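Local coordinates for E3 ubiquitin-protein ligase TRIM65 (Homo sapiens, PDB 7JL4), which acts as an E3 ubiquitin ligase in innate immunity, autophagy and the control of microRNA silencing, and is represented here by its PRY-SPRY (B30.2) domain, at residues A[10-15]-A[158-163]; A[42-47]-A[58-63]; A[83-88]-A[103-108]. All blocks are in the same frame, centred on the assembly; numbering follows the deposited sequence.

Interaction 1: A[10-15]-A[158-163]; sequences PLRRKL and PQTQPL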
loop_
_atom_site.group_PDB
_atom_site.type_symbol
_atom_site.label_atom_id
_atom_site.label_comp_id
_atom_site.label_asym_id
_atom_site.label_seq_id
_atom_site.Cartn_x
_atom_site.Cartn_y
_atom_site.Cartn_z
ATOM N N PRO A 10 -21.297 5.785 7.400
ATOM C CA PRO A 10 -20.852 6.669 8.494
ATOM C C PRO A 10 -19.544 6.245 9.152
ATOM O O PRO A 10 -18.788 7.112 9.622
ATOM C CB PRO A 10 -22.027 6.628 9.484
ATOM C CG PRO A 10 -22.831 5.448 9.099
ATOM C CD PRO A 10 -22.667 5.304 7.616
ATOM N N LEU A 11 -19.246 4.944 9.215
ATOM C CA LEU A 11 -17.936 4.533 9.716
ATOM C C LEU A 11 -16.834 4.989 8.772
ATOM O O LEU A 11 -15.786 5.477 9.212
ATOM C CB LEU A 11 -17.895 3.018 9.925
ATOM C CG LEU A 11 -16.535 2.458 10.369
ATOM C CD1 LEU A 11 -16.074 3.111 11.681
ATOM C CD2 LEU A 11 -16.552 0.920 10.504
ATOM N N ARG A 12 -17.063 4.870 7.465
ATOM C CA ARG A 12 -16.067 5.340 6.515
ATOM C C ARG A 12 -15.905 6.849 6.630
ATOM O O ARG A 12 -14.791 7.377 6.538
ATOM C CB ARG A 12 -16.465 4.926 5.096
ATOM C CG ARG A 12 -15.448 5.242 4.006
ATOM C CD ARG A 12 -15.994 4.830 2.627
ATOM N NE ARG A 12 -15.096 5.201 1.537
ATOM C CZ ARG A 12 -15.454 5.254 0.262
ATOM N NH1 ARG A 12 -16.716 4.979 -0.083
ATOM N NH2 ARG A 12 -14.560 5.606 -0.662
ATOM N N ARG A 13 -17.009 7.561 6.849
ATOM C CA ARG A 13 -16.900 9.012 6.983
ATOM C C ARG A 13 -16.071 9.378 8.209
ATOM O O ARG A 13 -15.335 10.372 8.195
ATOM C CB ARG A 13 -18.292 9.639 7.057
ATOM C CG ARG A 13 -18.310 11.161 6.886
ATOM C CD ARG A 13 -19.643 11.642 6.322
ATOM N NE ARG A 13 -19.787 11.482 4.877
ATOM C CZ ARG A 13 -19.252 12.313 3.989
ATOM N NH1 ARG A 13 -18.511 13.329 4.405
ATOM N NH2 ARG A 13 -19.444 12.126 2.689
ATOM N N LYS A 14 -16.179 8.589 9.289
ATOM C CA LYS A 14 -15.344 8.848 10.460
ATOM C C LYS A 14 -13.869 8.633 10.140
ATOM O O LYS A 14 -13.016 9.415 10.571
ATOM C CB LYS A 14 -15.777 7.961 11.627
ATOM C CG LYS A 14 -14.918 8.083 12.869
ATOM C CD LYS A 14 -15.386 7.131 13.956
ATOM C CE LYS A 14 -14.254 6.763 14.908
ATOM N NZ LYS A 14 -14.735 6.642 16.322
ATOM N N LEU A 15 -13.552 7.587 9.373
ATOM C CA LEU A 15 -12.166 7.354 8.965
ATOM C C LEU A 15 -11.618 8.533 8.171
ATOM O O LEU A 15 -10.442 8.914 8.326
ATOM C CB LEU A 15 -12.074 6.074 8.129
ATOM C CG LEU A 15 -12.293 4.778 8.864
ATOM C CD1 LEU A 15 -12.460 3.604 7.875
ATOM C CD2 LEU A 15 -11.101 4.579 9.766
ATOM N N PRO A 158 -18.246 -4.061 -0.847
ATOM C CA PRO A 158 -19.485 -3.276 -0.748
ATOM C C PRO A 158 -19.773 -2.606 0.605
ATOM O O PRO A 158 -20.599 -1.691 0.634
ATOM C CB PRO A 158 -20.561 -4.315 -1.037
ATOM C CG PRO A 158 -19.981 -5.572 -0.499
ATOM C CD PRO A 158 -18.515 -5.510 -0.788
ATOM N N GLN A 159 -19.166 -3.060 1.699
ATOM C CA GLN A 159 -19.306 -2.381 2.978
ATOM C C GLN A 159 -17.934 -1.977 3.472
ATOM O O GLN A 159 -16.911 -2.468 2.994
ATOM C CB GLN A 159 -19.917 -3.250 4.080
ATOM C CG GLN A 159 -21.289 -3.731 3.874
ATOM C CD GLN A 159 -21.637 -4.798 4.894
ATOM O OE1 GLN A 159 -21.791 -5.978 4.564
ATOM N NE2 GLN A 159 -21.831 -4.366 6.144
ATOM N N THR A 160 -17.941 -1.126 4.496
ATOM C CA THR A 160 -16.735 -0.823 5.248
ATOM C C THR A 160 -16.469 -1.991 6.198
ATOM O O THR A 160 -17.257 -2.234 7.115
ATOM C CB THR A 160 -16.916 0.484 6.011
ATOM O OG1 THR A 160 -17.320 1.516 5.093
ATOM C CG2 THR A 160 -15.607 0.873 6.687
ATOM N N GLN A 161 -15.368 -2.717 5.985
ATOM C CA GLN A 161 -15.072 -3.913 6.772
ATOM C C GLN A 161 -13.590 -3.964 7.108
ATOM O O GLN A 161 -12.748 -3.988 6.202
ATOM C CB GLN A 161 -15.485 -5.186 6.025
ATOM N N PRO A 162 -13.229 -3.964 8.391
ATOM C CA PRO A 162 -11.818 -4.125 8.747
ATOM C C PRO A 162 -11.361 -5.528 8.381
ATOM O O PRO A 162 -12.090 -6.504 8.562
ATOM C CB PRO A 162 -11.793 -3.897 10.262
ATOM C CG PRO A 162 -13.200 -4.141 10.725
ATOM C CD PRO A 162 -14.120 -3.878 9.567
ATOM N N LEU A 163 -10.155 -5.611 7.855
ATOM C CA LEU A 163 -9.574 -6.858 7.365
ATOM C C LEU A 163 -8.521 -7.425 8.301
ATOM O O LEU A 163 -8.465 -8.649 8.507
ATOM C CB LEU A 163 -8.948 -6.631 5.981
ATOM C CG LEU A 163 -9.903 -6.134 4.881
ATOM C CD1 LEU A 163 -9.142 -5.817 3.580
ATOM C CD2 LEU A 163 -11.003 -7.145 4.641
#
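Arg12 meets Thr160 through the root of its side chain, while its flat guanidinium turns elsewhere: neither its faces nor its edges are met by 158-163. Extended from CG to NE, the arginine carries this group away from the threonine to Glu76 on strand 72-79, where NH2 forms a salt bridge. What stays at the contact is the methylene, with Arg12 CB 3.5 Å from Thr160 OG1. Thr160, just ahead of strand 161-167, carries the other side of the contact, its two branches meeting different residues of the helix. With chi1 at -54°, OG1 lies beside the backbone N and rests against the start of the Arg12 side chain, while CG2 is swung towards the leucines. The methyl meets Leu11 CD2 at 3.9 Å and Leu11 CG at 4.1 Å, the two side chains crossing at a slant. Leu11 brings its branch there with CG anti to its own backbone N (chi1 176°). One helical turn on, Leu15 CD1 approaches the same methyl more loosely, 4.3 Å from Thr160 CG2. Four residues apart, with Leu15 N bonded to Leu11 O at 3.1 Å, the two leucines lie on the same face of the helix. Beyond them, Tyr154 of strand 150-155 touches both Leu15 and Thr160, and backbone bonds between Gln161 and Ser155 and between Leu163 and Phe153 tie 161-163 into the seven-stranded sheet. The short N-terminal helix of the PRY-SPRY domain is thus set against the residue that leads into the outermost strand, 161-167, of that sheet. Between the two segments the chemistry is small-scale van der Waals packing: shape fit, with a methyl set against two leucines, joins them directly, whereas the charge of Arg12 ties the helix to the sheet at a separate point.

Interaction 2: A[42-47]-A[58-63]; sequences VKHLRQ and ELWQVQ. Unlike the reference sequence in segment 42-47: Leu45 (reference Cys).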
loop_
_atom_site.group_PDB
_atom_site.type_symbol
_atom_site.label_atom_id
_atom_site.label_comp_id
_atom_site.label_asym_id
_atom_site.label_seq_id
_atom_site.Cartn_x
_atom_site.Cartn_y
_atom_site.Cartn_z
ATOM N N VAL A 42 -0.065 4.421 -10.724
ATOM C CA VAL A 42 1.104 3.685 -11.201
ATOM C C VAL A 42 0.644 2.363 -11.821
ATOM O O VAL A 42 -0.317 1.744 -11.347
ATOM C CB VAL A 42 2.116 3.465 -10.052
ATOM C CG1 VAL A 42 1.563 2.503 -9.007
ATOM C CG2 VAL A 42 3.452 2.959 -10.588
ATOM N N LYS A 43 1.315 1.944 -12.905
ATOM C CA LYS A 43 1.049 0.669 -13.556
ATOM C C LYS A 43 2.368 -0.047 -13.806
ATOM O O LYS A 43 3.329 0.570 -14.281
ATOM C CB LYS A 43 0.296 0.855 -14.887
ATOM C CG LYS A 43 -0.063 -0.456 -15.558
ATOM C CD LYS A 43 -0.835 -0.262 -16.854
ATOM C CE LYS A 43 -1.175 -1.623 -17.500
ATOM N NZ LYS A 43 -1.902 -1.471 -18.796
ATOM N N HIS A 44 2.418 -1.337 -13.479
ATOM C CA HIS A 44 3.581 -2.173 -13.787
ATOM C C HIS A 44 3.457 -2.672 -15.227
ATOM O O HIS A 44 2.610 -3.521 -15.534
ATOM C CB HIS A 44 3.684 -3.321 -12.776
ATOM C CG HIS A 44 4.876 -4.220 -12.962
ATOM N ND1 HIS A 44 5.185 -5.231 -12.074
ATOM C CD2 HIS A 44 5.816 -4.283 -13.938
ATOM C CE1 HIS A 44 6.259 -5.881 -12.493
ATOM N NE2 HIS A 44 6.657 -5.331 -13.628
ATOM N N LEU A 45 4.307 -2.152 -16.111
ATOM C CA LEU A 45 4.301 -2.487 -17.528
ATOM C C LEU A 45 5.332 -3.570 -17.846
ATOM O O LEU A 45 6.317 -3.754 -17.131
ATOM C CB LEU A 45 4.586 -1.241 -18.371
ATOM C CG LEU A 45 3.502 -0.157 -18.360
ATOM C CD1 LEU A 45 3.735 0.862 -19.454
ATOM C CD2 LEU A 45 2.137 -0.797 -18.541
ATOM N N ARG A 46 5.096 -4.286 -18.949
ATOM C CA ARG A 46 6.055 -5.305 -19.371
ATOM C C ARG A 46 7.363 -4.678 -19.847
ATOM O O ARG A 46 8.451 -5.176 -19.525
ATOM C CB ARG A 46 5.448 -6.183 -20.467
ATOM N N GLN A 47 7.278 -3.585 -20.604
ATOM C CA GLN A 47 8.466 -2.939 -21.149
ATOM C C GLN A 47 9.123 -2.062 -20.091
ATOM O O GLN A 47 8.445 -1.309 -19.387
ATOM C CB GLN A 47 8.102 -2.104 -22.377
ATOM N N GLU A 58 14.530 -2.465 -7.084
ATOM C CA GLU A 58 14.693 -3.612 -7.976
ATOM C C GLU A 58 13.542 -4.597 -7.808
ATOM O O GLU A 58 13.138 -5.269 -8.767
ATOM C CB GLU A 58 16.031 -4.305 -7.694
ATOM C CG GLU A 58 17.250 -3.426 -7.961
ATOM C CD GLU A 58 18.563 -4.110 -7.639
ATOM O OE1 GLU A 58 18.546 -5.272 -7.174
ATOM O OE2 GLU A 58 19.618 -3.477 -7.850
ATOM N N LEU A 59 13.030 -4.704 -6.587
ATOM C CA LEU A 59 11.747 -5.317 -6.332
ATOM C C LEU A 59 10.674 -4.623 -7.157
ATOM O O LEU A 59 10.869 -3.529 -7.672
ATOM C CB LEU A 59 11.423 -5.201 -4.848
ATOM C CG LEU A 59 12.571 -5.841 -4.046
ATOM C CD1 LEU A 59 12.520 -5.398 -2.590
ATOM C CD2 LEU A 59 12.547 -7.340 -4.151
ATOM N N TRP A 60 9.520 -5.263 -7.278
ATOM C CA TRP A 60 8.418 -4.677 -8.047
ATOM C C TRP A 60 7.619 -3.742 -7.139
ATOM O O TRP A 60 6.444 -3.974 -6.842
ATOM C CB TRP A 60 7.542 -5.779 -8.634
ATOM C CG TRP A 60 8.269 -6.625 -9.619
ATOM C CD1 TRP A 60 9.386 -6.279 -10.307
ATOM C CD2 TRP A 60 7.936 -7.962 -10.028
ATOM N NE1 TRP A 60 9.778 -7.318 -11.127
ATOM C CE2 TRP A 60 8.910 -8.365 -10.964
ATOM C CE3 TRP A 60 6.915 -8.859 -9.687
ATOM C CZ2 TRP A 60 8.885 -9.624 -11.582
ATOM C CZ3 TRP A 60 6.904 -10.119 -10.289
ATOM C CH2 TRP A 60 7.880 -10.481 -11.229
ATOM N N GLN A 61 8.274 -2.645 -6.718
ATOM C CA GLN A 61 7.737 -1.790 -5.659
ATOM C C GLN A 61 7.919 -0.305 -5.968
ATOM O O GLN A 61 8.725 0.108 -6.813
ATOM C CB GLN A 61 8.375 -2.104 -4.285
ATOM C CG GLN A 61 8.004 -3.512 -3.782
ATOM C CD GLN A 61 8.751 -3.957 -2.535
ATOM O OE1 GLN A 61 9.392 -3.166 -1.824
ATOM N NE2 GLN A 61 8.693 -5.233 -2.276
ATOM N N VAL A 62 7.134 0.500 -5.255
ATOM C CA VAL A 62 7.230 1.953 -5.322
ATOM C C VAL A 62 6.697 2.467 -3.995
ATOM O O VAL A 62 5.786 1.867 -3.417
ATOM C CB VAL A 62 6.424 2.512 -6.515
ATOM C CG1 VAL A 62 4.974 2.055 -6.412
ATOM C CG2 VAL A 62 6.520 4.066 -6.567
ATOM N N GLN A 63 7.268 3.571 -3.500
ATOM C CA GLN A 63 6.809 4.173 -2.253
ATOM C C GLN A 63 6.210 5.554 -2.525
ATOM O O GLN A 63 6.274 6.081 -3.641
ATOM C CB GLN A 63 7.948 4.288 -1.230
ATOM C CG GLN A 63 9.011 5.319 -1.620
ATOM C CD GLN A 63 10.184 5.398 -0.642
ATOM O OE1 GLN A 63 10.294 4.598 0.285
ATOM N NE2 GLN A 63 11.053 6.390 -0.841
#
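Val42 to His44 runs antiparallel to Trp60 to Val62, with CA atoms 7.9 Å apart at His44 and Trp60 and 8.7 Å at Val42 and Val62, too wide for sheet pairing, so side chains fill the interval. His44 and Trp60 form a T-shaped, edge-to-face pair. The imidazole comes edge first towards one face of the indole, His44 CE1 standing 3.5 Å above the plane, offset toward the rim, and 3.6 Å from both Trp60 CG and Trp60 CD2. The five-membered rings have centroids 4.7 Å apart and planes at 61°, a leaning version of the T. His44 reaches across because its CG is anti to the backbone N (chi1 -178°), which throws the ring forward from the strand. Its rotation is fixed by a hydrogen bond from ND1 to Leu180 O; the C-H at CE1, flanked by two nitrogens, is probably polarised enough to suit the pi face it meets. Trp60 sits at the centre of an inverse gamma turn, closed by a weak bond from Gln61 N to Leu59 O. Further along, Val42 CG1 and Val62 CG1 touch at 4.3 Å, an apolar continuation of the same seam. Phe33 extends it, its ring meeting that of His44 and its side chain touching both valines. Strand 41-44 lies in the seven-stranded sheet between strands 33-36 and 185-188, whereas strand 61-63 is an edge of the six-stranded sheet beside strand 175-180, whose Trp179 packs against Trp60; the contact therefore bridges the two sheets of the beta sandwich.

Interaction 3: A[83-88]-A[103-108]; sequences SVTLGV and DNIGRG
Thr85 and Asp103 reach for each other from opposite directions, and the hydroxyl of Thr85 donates to the carboxylate: OG1 to Asp103 OD2 is 2.7 Å, entering on the syn side but 30° out of the carboxylate plane. With OG1 beside the backbone N (chi1 -58°), Thr85 turns its hydroxyl to the acid and leaves its methyl for Ile105, so that CG2 lies 3.9 Å from Ile105 CB as the two side chains slide past each other. Ile105 CG2 also rests 4.0 Å from Gly87 CA; a beta carbon on that glycine would run into it. The carboxylate is steered by its own loop. Its other oxygen, Asp103 OD1, accepts the backbone N-H of Ile105 at 3.0 Å from above the carboxylate plane, closing an Asx turn, and OD2 forms a salt bridge of 3.1 Å with Arg107 NH2. That turn runs into a type II beta turn from Asn104 to Arg107, with Gly106 at the positive-phi position; together they fold the connection between strands 84-89 and 111-116 back over its own sheet in the SPRY core. Replacing Asp103 by an alanine would probably leave the Thr85 hydroxyl without its acceptor, the Ile105 N-H without its side-chain acceptor and Arg107 without this salt-bridge partner. Arg107 is in turn positioned by NH2 donating to Ile105 O at 2.9 Å, in the guanidinium plane, and by a cation-pi contact with Trp124. Farther out, Trp179 of strand 175-180 packs against Thr85, Asp103 and Ile105, and Ser111 OG is hydrogen-bonded to Gly106 N.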
loop_
_atom_site.group_PDB
_atom_site.type_symbol
_atom_site.label_atom_id
_atom_site.label_comp_id
_atom_site.label_asym_id
_atom_site.label_seq_id
_atom_site.Cartn_x
_atom_site.Cartn_y
_atom_site.Cartn_z
ATOM N N SER A 83 -3.192 -9.405 -6.706
ATOM C CA SER A 83 -1.731 -9.490 -6.802
ATOM C C SER A 83 -1.103 -8.100 -6.682
ATOM O O SER A 83 -0.326 -7.657 -7.528
ATOM C CB SER A 83 -1.286 -10.203 -8.072
ATOM O OG SER A 83 -1.954 -11.461 -8.167
ATOM N N VAL A 84 -1.481 -7.403 -5.614
ATOM C CA VAL A 84 -0.827 -6.182 -5.174
ATOM C C VAL A 84 -0.612 -6.289 -3.671
ATOM O O VAL A 84 -1.306 -7.042 -2.977
ATOM C CB VAL A 84 -1.658 -4.919 -5.530
ATOM C CG1 VAL A 84 -1.886 -4.847 -7.045
ATOM C CG2 VAL A 84 -2.992 -4.931 -4.812
ATOM N N THR A 85 0.355 -5.514 -3.158
ATOM C CA THR A 85 0.605 -5.445 -1.721
ATOM C C THR A 85 0.597 -3.984 -1.307
ATOM O O THR A 85 1.203 -3.148 -1.983
ATOM C CB THR A 85 1.948 -6.066 -1.309
ATOM O OG1 THR A 85 2.001 -7.434 -1.714
ATOM C CG2 THR A 85 2.146 -5.992 0.239
ATOM N N LEU A 86 -0.096 -3.687 -0.214
ATOM C CA LEU A 86 -0.198 -2.338 0.339
ATOM C C LEU A 86 0.422 -2.353 1.725
ATOM O O LEU A 86 0.048 -3.184 2.557
ATOM C CB LEU A 86 -1.668 -1.903 0.461
ATOM C CG LEU A 86 -2.598 -1.643 -0.731
ATOM C CD1 LEU A 86 -2.819 -2.882 -1.567
ATOM C CD2 LEU A 86 -3.928 -1.248 -0.127
ATOM N N GLY A 87 1.324 -1.410 2.000
ATOM C CA GLY A 87 2.017 -1.470 3.272
ATOM C C GLY A 87 2.631 -0.147 3.675
ATOM O O GLY A 87 2.459 0.878 3.011
ATOM N N VAL A 88 3.347 -0.188 4.798
ATOM C CA VAL A 88 4.169 0.927 5.263
ATOM C C VAL A 88 5.508 0.370 5.727
ATOM O O VAL A 88 5.605 -0.797 6.128
ATOM C CB VAL A 88 3.482 1.702 6.403
ATOM C CG1 VAL A 88 2.235 2.415 5.866
ATOM C CG2 VAL A 88 3.135 0.773 7.539
ATOM N N ASP A 103 8.829 -9.213 -3.711
ATOM C CA ASP A 103 8.064 -8.399 -2.763
ATOM C C ASP A 103 8.722 -8.591 -1.408
ATOM O O ASP A 103 8.867 -9.733 -0.953
ATOM C CB ASP A 103 6.601 -8.888 -2.750
ATOM C CG ASP A 103 5.676 -8.111 -1.807
ATOM O OD1 ASP A 103 6.069 -7.089 -1.185
ATOM O OD2 ASP A 103 4.503 -8.554 -1.700
ATOM N N ASN A 104 9.176 -7.507 -0.777
ATOM C CA ASN A 104 9.729 -7.649 0.566
ATOM C C ASN A 104 8.908 -6.909 1.620
ATOM O O ASN A 104 9.379 -6.754 2.757
ATOM C CB ASN A 104 11.207 -7.220 0.594
ATOM C CG ASN A 104 11.388 -5.708 0.501
ATOM O OD1 ASN A 104 10.415 -4.957 0.342
ATOM N ND2 ASN A 104 12.636 -5.252 0.635
ATOM N N ILE A 105 7.690 -6.477 1.283
ATOM C CA ILE A 105 6.868 -5.706 2.214
ATOM C C ILE A 105 6.321 -6.642 3.290
ATOM O O ILE A 105 5.599 -7.599 2.991
ATOM C CB ILE A 105 5.732 -4.977 1.477
ATOM C CG1 ILE A 105 6.293 -4.031 0.415
ATOM C CG2 ILE A 105 4.871 -4.167 2.483
ATOM C CD1 ILE A 105 5.245 -3.521 -0.586
ATOM N N GLY A 106 6.636 -6.348 4.554
ATOM C CA GLY A 106 6.271 -7.250 5.636
ATOM C C GLY A 106 7.139 -8.478 5.751
ATOM O O GLY A 106 6.821 -9.388 6.540
ATOM N N ARG A 107 8.227 -8.551 5.000
ATOM C CA ARG A 107 9.116 -9.692 5.112
ATOM C C ARG A 107 10.245 -9.481 6.115
ATOM O O ARG A 107 11.193 -10.280 6.146
ATOM C CB ARG A 107 9.715 -10.047 3.760
ATOM C CG ARG A 107 8.852 -10.978 2.891
ATOM C CD ARG A 107 7.586 -10.301 2.399
ATOM N NE ARG A 107 6.886 -11.146 1.431
ATOM C CZ ARG A 107 5.714 -10.882 0.870
ATOM N NH1 ARG A 107 5.238 -11.744 -0.035
ATOM N NH2 ARG A 107 5.096 -9.715 1.087
ATOM N N GLY A 108 10.189 -8.412 6.898
ATOM C CA GLY A 108 11.152 -8.151 7.938
ATOM C C GLY A 108 10.523 -7.279 9.013
ATOM O O GLY A 108 9.342 -6.940 8.954
#

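Overall arrangement
All three contacts belong to one B30.2 (PRY-SPRY) domain, a sandwich of two antiparallel sheets. Interaction 1 joins the N-terminal helix to the approach to strand 161-167, late in the chain, and interactions 2 and 3 follow one another within the stretch it spans. Interactions 1 and 2 lie on opposite sides of the chain's centre, their own centres about 29 Å apart, yet both involve the seven-stranded sheet. Interactions 2 and 3 are neighbours, with centres about 13 Å apart, sharing the six-stranded sheet and touching where Leu59 packs against Asn104. Interaction 3 lies closest to the middle. Together they link helix to sheet, sheet to sheet, and connecting loop to sheet.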